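Local coordinates for brain-specific angiogenesis inhibitor 1-associated protein 2-like protein 2 (Mus musculus, PDB 3OK8) that binds phosphoinositides through its I-BAR (IMD) domain and induces planar or gently curved membrane structures, at residues M114-D119 and K183-F188; Q122-E127 and Q168-E173; Q63-S68 and L73-V78. All coordinates share one frame; numbering follows the deposited sequence. Where two conformers were deposited one is given.

Interaction 1 of 3, residues M114-D119 and K183-F188; sequences MQFIKD and KRRYRF
R185 reaches out from helix 153-217 and brings its guanidinium group up against the ends of F116 and I117, neighbours on helix 71-147. The helices are well separated here, with 11.0 Å between I117 CA and R185 CA, so a long side chain is needed to bridge them. I117 and R185 come from opposite directions, and the methyl CD1 of I117 sits over one face of the guanidinium, 3.0 Å above its plane and off-centre, nearer NH1. At 3.1 Å, I117 CD1 to R185 NH1 is shorter than comfortable, and I117 chi1 (-111°) is away from a staggered value, so the detail is doubtful. The same nitrogen lies 3.2 Å from F116 CE1. Although the phenyl and guanidinium planes are turned only 12° apart, NH1 comes to the ring obliquely. F116 has CG anti to its own backbone nitrogen (chi1 168°), which swings the ring out toward helix 153-217. No hydrogen bond joins the segments; the polar end of R185 is held by salt bridges, NE to D113 and NH2 to E181, one acid on each helix, which would fix the rotation of the group. Arginine suits the place because its planar head carries such bonds while its face accepts a methyl; I117 gives a branched apolar end to a buried spot, and F116 a flat ring at the more open margin, where it also touches E181. Toward helix 5-66, I117 packs on M22 and R185 on F25, so the contact lies among all three helices of the bundle, while Y186 and R187, just after R185, pack against the second subunit.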
# COMPACT_ATOMS: atom_id res chain seq x y z
N MET A 114 25.83 18.99 -7.87
CA MET A 114 26.91 19.15 -6.92
C MET A 114 27.99 20.01 -7.57
O MET A 114 28.35 21.06 -7.06
CB MET A 114 27.47 17.80 -6.48
CG MET A 114 28.73 17.92 -5.60
SD MET A 114 28.42 18.50 -3.90
CE MET A 114 27.93 16.97 -3.11
N GLN A 115 28.48 19.55 -8.72
CA GLN A 115 29.50 20.24 -9.49
C GLN A 115 29.11 21.68 -9.86
O GLN A 115 29.96 22.57 -9.96
CB GLN A 115 29.84 19.44 -10.74
CG GLN A 115 30.89 20.08 -11.64
CD GLN A 115 32.31 19.72 -11.23
OE1 GLN A 115 33.28 20.27 -11.76
NE2 GLN A 115 32.44 18.79 -10.29
N PHE A 116 27.82 21.91 -10.08
CA PHE A 116 27.34 23.24 -10.42
C PHE A 116 27.55 24.21 -9.27
O PHE A 116 28.13 25.28 -9.45
CB PHE A 116 25.86 23.20 -10.77
CG PHE A 116 25.21 24.56 -10.85
CD1 PHE A 116 24.55 25.10 -9.76
CD2 PHE A 116 25.25 25.29 -12.03
CE1 PHE A 116 23.94 26.34 -9.83
CE2 PHE A 116 24.64 26.54 -12.11
CZ PHE A 116 23.99 27.06 -11.01
N ILE A 117 27.05 23.84 -8.10
CA ILE A 117 27.22 24.64 -6.89
C ILE A 117 28.68 24.72 -6.46
O ILE A 117 29.08 25.68 -5.80
CB ILE A 117 26.35 24.10 -5.72
CG1 ILE A 117 25.23 25.08 -5.39
CG2 ILE A 117 27.19 23.94 -4.48
CD1 ILE A 117 24.38 25.47 -6.56
N LYS A 118 29.48 23.72 -6.84
CA LYS A 118 30.90 23.71 -6.53
C LYS A 118 31.63 24.79 -7.34
O LYS A 118 32.48 25.49 -6.82
CB LYS A 118 31.50 22.34 -6.83
CG LYS A 118 32.69 21.98 -5.96
CD LYS A 118 33.24 20.59 -6.29
CE LYS A 118 34.53 20.67 -7.12
NZ LYS A 118 34.36 21.42 -8.40
N ASP A 119 31.28 24.90 -8.62
CA ASP A 119 31.82 25.93 -9.49
C ASP A 119 31.33 27.31 -9.07
O ASP A 119 32.07 28.28 -9.11
CB ASP A 119 31.42 25.67 -10.95
CG ASP A 119 32.13 24.47 -11.54
OD1 ASP A 119 33.24 24.13 -11.06
OD2 ASP A 119 31.58 23.86 -12.49
N LYS A 183 17.19 28.03 -1.68
CA LYS A 183 15.73 27.96 -1.74
C LYS A 183 15.24 27.21 -2.97
O LYS A 183 14.25 26.48 -2.91
CB LYS A 183 15.11 29.35 -1.68
CG LYS A 183 13.58 29.34 -1.63
CD LYS A 183 12.97 30.74 -1.46
CE LYS A 183 11.55 30.65 -0.93
NZ LYS A 183 10.89 31.98 -0.75
N ARG A 184 15.92 27.40 -4.09
CA ARG A 184 15.51 26.76 -5.33
C ARG A 184 15.54 25.24 -5.20
O ARG A 184 14.71 24.54 -5.78
CB ARG A 184 16.39 27.23 -6.48
CG ARG A 184 15.93 28.56 -7.05
CD ARG A 184 16.95 29.17 -8.00
NE ARG A 184 16.35 30.25 -8.78
CZ ARG A 184 17.04 31.09 -9.55
NH1 ARG A 184 16.40 32.04 -10.24
NH2 ARG A 184 18.36 31.00 -9.65
N ARG A 185 16.51 24.74 -4.44
CA ARG A 185 16.67 23.31 -4.23
C ARG A 185 15.67 22.74 -3.21
O ARG A 185 15.17 21.63 -3.41
CB ARG A 185 18.13 22.98 -3.89
CG ARG A 185 19.01 23.01 -5.13
CD ARG A 185 20.44 23.48 -4.87
NE ARG A 185 21.15 23.65 -6.13
CZ ARG A 185 21.04 24.73 -6.91
NH1 ARG A 185 21.72 24.81 -8.05
NH2 ARG A 185 20.26 25.74 -6.55
N TYR A 186 15.35 23.48 -2.16
CA TYR A 186 14.22 23.05 -1.32
C TYR A 186 12.92 22.99 -2.12
O TYR A 186 12.17 22.00 -2.07
CB TYR A 186 14.05 23.94 -0.10
CG TYR A 186 15.11 23.70 0.94
CD1 TYR A 186 15.17 22.49 1.61
CD2 TYR A 186 16.06 24.67 1.25
CE1 TYR A 186 16.12 22.24 2.57
CE2 TYR A 186 17.04 24.43 2.21
CZ TYR A 186 17.06 23.21 2.87
OH TYR A 186 18.00 22.93 3.82
N ARG A 187 12.66 24.06 -2.86
CA ARG A 187 11.45 24.16 -3.68
C ARG A 187 11.31 23.02 -4.68
O ARG A 187 10.21 22.58 -4.95
CB ARG A 187 11.42 25.50 -4.43
CG ARG A 187 10.38 25.56 -5.54
CD ARG A 187 10.15 27.00 -6.05
NE ARG A 187 9.52 27.83 -5.02
CZ ARG A 187 10.05 28.94 -4.51
NH1 ARG A 187 9.40 29.60 -3.56
NH2 ARG A 187 11.23 29.39 -4.96
N PHE A 188 12.43 22.58 -5.25
CA PHE A 188 12.41 21.51 -6.24
C PHE A 188 12.03 20.20 -5.56
O PHE A 188 11.37 19.36 -6.15
CB PHE A 188 13.77 21.40 -6.92
CG PHE A 188 14.13 19.99 -7.36
CD1 PHE A 188 14.62 19.06 -6.43
CD2 PHE A 188 14.02 19.60 -8.69
CE1 PHE A 188 14.97 17.78 -6.82
CE2 PHE A 188 14.37 18.32 -9.09
CZ PHE A 188 14.85 17.40 -8.16

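Interaction 2 of 3, residues Q122-E127 and Q168-E173; sequences QHYEIE and QAFVSE
F170 and Y124 make an aromatic, mostly apolar packing contact between two long antiparallel helices, 153-217 and 71-147 of the IMD bundle, at a level where their short segments run 157° apart in direction with axes 11.5 Å from each other. F170 carries the largest share of the contact. Its chi1 of 155° puts CG anti to the backbone nitrogen and carries the ring toward helix 71-147, where F170 CZ comes 3.7 Å from Y124 CD2. The two rings are nearly parallel, 11° between planes, yet slid so far apart (centroids 5.6 Å) that they barely overlap. Apolar packing of this kind fills the interior of the three-helix bundle of the IMD (I-BAR) domain; Y124 also touches T14 and M15, and V171 touches F10, all on helix 5-66. The phenol reaches further than a phenylalanine could: a water bridges Y124 OH (2.8 Å) and the backbone V171 O (2.7 Å), donating to the latter, so the hydroxyl of a buried residue has a polar partner. E127 extends alongside F170, its CG lying 3.8 Å from F170 CZ, while its carboxylate goes on to a salt bridge with R131, which itself packs on F170. Glutamate thus offers methylenes to the ring and charge to the arginine; an alanine here lacks CG and the carboxylate, and would probably leave F170 less covered and R131 without this acidic partner.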
# COMPACT_ATOMS: atom_id res chain seq x y z
N GLN A 122 33.21 28.29 -6.02
CA GLN A 122 34.59 28.61 -6.38
C GLN A 122 34.69 29.98 -7.04
O GLN A 122 35.55 30.78 -6.70
CB GLN A 122 35.16 27.57 -7.35
CG GLN A 122 35.62 26.27 -6.70
CD GLN A 122 35.82 25.16 -7.72
OE1 GLN A 122 36.00 23.99 -7.35
NE2 GLN A 122 35.77 25.51 -9.01
N HIS A 123 33.80 30.23 -8.00
CA HIS A 123 33.73 31.52 -8.66
C HIS A 123 33.63 32.62 -7.61
O HIS A 123 34.37 33.61 -7.66
CB HIS A 123 32.53 31.57 -9.60
CG HIS A 123 32.42 32.82 -10.41
ND1 HIS A 123 31.76 33.95 -9.96
CD2 HIS A 123 32.88 33.13 -11.64
CE1 HIS A 123 31.81 34.89 -10.88
NE2 HIS A 123 32.49 34.42 -11.91
N TYR A 124 32.74 32.44 -6.65
CA TYR A 124 32.54 33.42 -5.61
C TYR A 124 33.78 33.61 -4.76
O TYR A 124 34.23 34.74 -4.55
CB TYR A 124 31.38 33.05 -4.71
CG TYR A 124 31.36 33.84 -3.42
CD1 TYR A 124 31.77 33.27 -2.22
CD2 TYR A 124 30.97 35.17 -3.42
CE1 TYR A 124 31.77 34.00 -1.05
CE2 TYR A 124 30.96 35.90 -2.25
CZ TYR A 124 31.36 35.32 -1.07
OH TYR A 124 31.35 36.07 0.08
N GLU A 125 34.34 32.53 -4.25
CA GLU A 125 35.51 32.66 -3.40
C GLU A 125 36.65 33.40 -4.11
O GLU A 125 37.23 34.34 -3.57
CB GLU A 125 35.99 31.30 -2.91
CG GLU A 125 36.82 31.40 -1.64
CD GLU A 125 37.43 30.08 -1.24
OE1 GLU A 125 36.79 29.02 -1.46
OE2 GLU A 125 38.55 30.10 -0.69
N ILE A 126 36.96 32.96 -5.33
CA ILE A 126 38.06 33.53 -6.09
C ILE A 126 37.87 35.01 -6.40
O ILE A 126 38.82 35.76 -6.39
CB ILE A 126 38.30 32.75 -7.40
CG1 ILE A 126 39.66 33.11 -7.99
CG2 ILE A 126 37.19 33.03 -8.40
CD1 ILE A 126 39.99 32.36 -9.27
N GLU A 127 36.63 35.43 -6.66
CA GLU A 127 36.40 36.84 -6.94
C GLU A 127 36.52 37.66 -5.67
O GLU A 127 36.98 38.79 -5.72
CB GLU A 127 35.04 37.09 -7.59
CG GLU A 127 34.81 38.57 -7.87
CD GLU A 127 33.59 38.88 -8.74
OE1 GLU A 127 33.35 40.08 -8.98
OE2 GLU A 127 32.88 37.94 -9.18
N GLN A 168 31.14 45.97 -1.69
CA GLN A 168 29.91 45.89 -0.91
C GLN A 168 28.78 45.35 -1.78
O GLN A 168 28.02 44.49 -1.35
CB GLN A 168 29.53 47.26 -0.35
CG GLN A 168 30.32 47.69 0.88
CD GLN A 168 29.87 49.03 1.44
OE1 GLN A 168 29.65 49.98 0.69
NE2 GLN A 168 29.74 49.11 2.76
N ALA A 169 28.70 45.87 -3.00
CA ALA A 169 27.68 45.45 -3.96
C ALA A 169 27.77 43.97 -4.25
O ALA A 169 26.79 43.25 -4.10
CB ALA A 169 27.80 46.25 -5.24
N PHE A 170 28.95 43.54 -4.69
CA PHE A 170 29.26 42.15 -5.02
C PHE A 170 28.97 41.19 -3.86
O PHE A 170 28.24 40.22 -4.02
CB PHE A 170 30.73 42.04 -5.46
CG PHE A 170 31.35 40.68 -5.25
CD1 PHE A 170 31.97 40.36 -4.05
CD2 PHE A 170 31.36 39.73 -6.26
CE1 PHE A 170 32.56 39.12 -3.85
CE2 PHE A 170 31.95 38.50 -6.07
CZ PHE A 170 32.55 38.19 -4.87
N VAL A 171 29.57 41.46 -2.71
CA VAL A 171 29.36 40.66 -1.52
C VAL A 171 27.88 40.57 -1.14
O VAL A 171 27.40 39.52 -0.71
CB VAL A 171 30.17 41.23 -0.33
CG1 VAL A 171 29.26 41.65 0.80
CG2 VAL A 171 31.25 40.26 0.12
N SER A 172 27.16 41.67 -1.30
CA SER A 172 25.75 41.71 -0.94
C SER A 172 24.92 40.90 -1.92
O SER A 172 23.97 40.20 -1.54
CB SER A 172 25.26 43.17 -0.92
OG SER A 172 23.86 43.24 -0.73
N GLU A 173 25.29 40.99 -3.19
CA GLU A 173 24.60 40.30 -4.27
C GLU A 173 24.85 38.78 -4.22
O GLU A 173 23.97 37.99 -4.54
CB GLU A 173 25.05 40.87 -5.62
CG GLU A 173 24.59 40.07 -6.83
CD GLU A 173 23.07 40.05 -6.98
OE1 GLU A 173 22.44 41.10 -6.74
OE2 GLU A 173 22.52 38.98 -7.36
O HOH W 1 28.81 37.31 0.11

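Interaction 3 of 3, residues Q63-S68 and L73-V78; sequences QALQSS and LGEILV
L65 meets G74 and E75 because its CG lies beside its own backbone nitrogen (chi1 -75°), turning the isobutyl group toward helix 71-147, while E75 bends back at chi2 (-66°) to meet it. Methyl CD2 of L65 settles on the backbone, 3.5 Å from E75 N, and touches the folded glutamate chain at E75 CD, 3.6 Å away. The other methyl, L65 CD1, faces V78 CG2 more loosely at 4.3 Å. Next door the helices nearly touch: A64 CB is 3.5 Å from G74 CA, closer than two carbons normally pack, and the CA atoms of A64 and G74 are only 4.4 Å apart. A side chain at G74 would collide with the backbone of A64 and L65, which is consistent with a glycine here, facing the small alanine. After Q66 the helix ends, and S67 OG donates to A64 O (3.0 Å), from 20° out of the carbonyl plane, while also bonding S70 N in the turn. Both helices also meet the second subunit, whose Y186 packs on A64 and whose K183 packs on L73. Small residues at a close helix approach, followed by a short serine-rich turn, form the helical hairpin at one end of the elongated IMD bundle.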
# COMPACT_ATOMS: atom_id res chain seq x y z
N GLN A 63 -14.11 -22.52 -8.31
CA GLN A 63 -14.70 -23.76 -7.80
C GLN A 63 -16.18 -23.56 -7.50
O GLN A 63 -17.01 -24.40 -7.85
CB GLN A 63 -14.00 -24.22 -6.52
CG GLN A 63 -12.52 -24.54 -6.68
CD GLN A 63 -12.27 -25.58 -7.75
OE1 GLN A 63 -13.21 -26.18 -8.26
NE2 GLN A 63 -11.00 -25.80 -8.08
N ALA A 64 -16.49 -22.46 -6.82
CA ALA A 64 -17.87 -22.15 -6.45
C ALA A 64 -18.74 -21.94 -7.69
O ALA A 64 -19.94 -22.23 -7.67
CB ALA A 64 -17.93 -20.93 -5.54
N LEU A 65 -18.13 -21.47 -8.77
CA LEU A 65 -18.87 -21.29 -10.01
C LEU A 65 -19.32 -22.65 -10.51
O LEU A 65 -20.43 -22.77 -11.02
CB LEU A 65 -18.03 -20.58 -11.09
CG LEU A 65 -17.86 -19.08 -10.87
CD1 LEU A 65 -17.13 -18.47 -12.05
CD2 LEU A 65 -19.21 -18.41 -10.68
N GLN A 66 -18.45 -23.65 -10.35
CA GLN A 66 -18.72 -25.04 -10.76
C GLN A 66 -19.78 -25.74 -9.94
O GLN A 66 -20.44 -26.67 -10.42
CB GLN A 66 -17.44 -25.88 -10.69
CG GLN A 66 -16.88 -26.24 -12.04
CD GLN A 66 -16.64 -25.03 -12.90
OE1 GLN A 66 -15.83 -24.16 -12.56
NE2 GLN A 66 -17.34 -24.96 -14.04
N SER A 67 -19.95 -25.29 -8.71
CA SER A 67 -20.83 -25.93 -7.74
C SER A 67 -22.31 -25.88 -8.14
O SER A 67 -22.67 -25.40 -9.22
CB SER A 67 -20.66 -25.28 -6.36
OG SER A 67 -21.56 -24.20 -6.18
N SER A 68 -23.16 -26.37 -7.24
CA SER A 68 -24.58 -26.50 -7.51
C SER A 68 -25.42 -25.40 -6.86
O SER A 68 -26.49 -25.07 -7.35
CB SER A 68 -25.08 -27.87 -7.06
OG SER A 68 -25.03 -27.96 -5.65
N LEU A 73 -22.03 -16.64 -5.14
CA LEU A 73 -20.86 -16.41 -4.29
C LEU A 73 -19.60 -16.62 -5.10
O LEU A 73 -18.61 -15.90 -4.93
CB LEU A 73 -20.89 -17.35 -3.09
CG LEU A 73 -22.05 -17.06 -2.13
CD1 LEU A 73 -22.32 -18.25 -1.21
CD2 LEU A 73 -21.80 -15.77 -1.34
N GLY A 74 -19.64 -17.59 -6.00
CA GLY A 74 -18.56 -17.81 -6.95
C GLY A 74 -18.26 -16.57 -7.78
O GLY A 74 -17.10 -16.22 -7.97
N GLU A 75 -19.31 -15.91 -8.28
CA GLU A 75 -19.12 -14.71 -9.10
C GLU A 75 -18.48 -13.59 -8.29
O GLU A 75 -17.61 -12.91 -8.77
CB GLU A 75 -20.45 -14.23 -9.69
CG GLU A 75 -21.07 -15.17 -10.74
CD GLU A 75 -20.24 -15.27 -12.02
OE1 GLU A 75 -20.70 -15.93 -12.98
OE2 GLU A 75 -19.13 -14.69 -12.08
N ILE A 76 -18.93 -13.43 -7.05
CA ILE A 76 -18.43 -12.38 -6.18
C ILE A 76 -16.94 -12.47 -5.90
O ILE A 76 -16.23 -11.46 -5.95
CB ILE A 76 -19.22 -12.35 -4.87
CG1 ILE A 76 -20.66 -11.92 -5.15
CG2 ILE A 76 -18.51 -11.43 -3.87
CD1 ILE A 76 -21.61 -12.03 -3.98
N LEU A 77 -16.45 -13.68 -5.63
CA LEU A 77 -15.04 -13.89 -5.30
C LEU A 77 -14.13 -13.62 -6.50
O LEU A 77 -13.04 -13.07 -6.36
CB LEU A 77 -14.81 -15.32 -4.78
CG LEU A 77 -15.54 -15.66 -3.48
CD1 LEU A 77 -15.63 -17.20 -3.26
CD2 LEU A 77 -14.85 -14.98 -2.30
N VAL A 78 -14.58 -14.04 -7.67
CA VAL A 78 -13.84 -13.86 -8.90
C VAL A 78 -13.74 -12.37 -9.21
O VAL A 78 -12.71 -11.89 -9.68
CB VAL A 78 -14.51 -14.65 -10.06
CG1 VAL A 78 -13.94 -14.25 -11.41
CG2 VAL A 78 -14.34 -16.15 -9.83

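How the interactions relate
Along the chain interaction 3 comes first, closing the hairpin between helices 5-66 and 71-147; interaction 1 then pairs helix 71-147 with helix 153-217, and interaction 2, on the same two helices, is nested inside its loop. Interactions 1 and 2 are close, their centres about 17 Å apart, whereas the centre of interaction 3 is about 59 Å from that of interaction 1 and 76 Å from that of interaction 2, across the chain's centre from the latter. All three share helix 71-147 and the IMD domain. In the antiparallel dimer the distant sites meet: 183-188 of one subunit packs on the hairpin of the other, joining two rods into one elongated membrane-binding module.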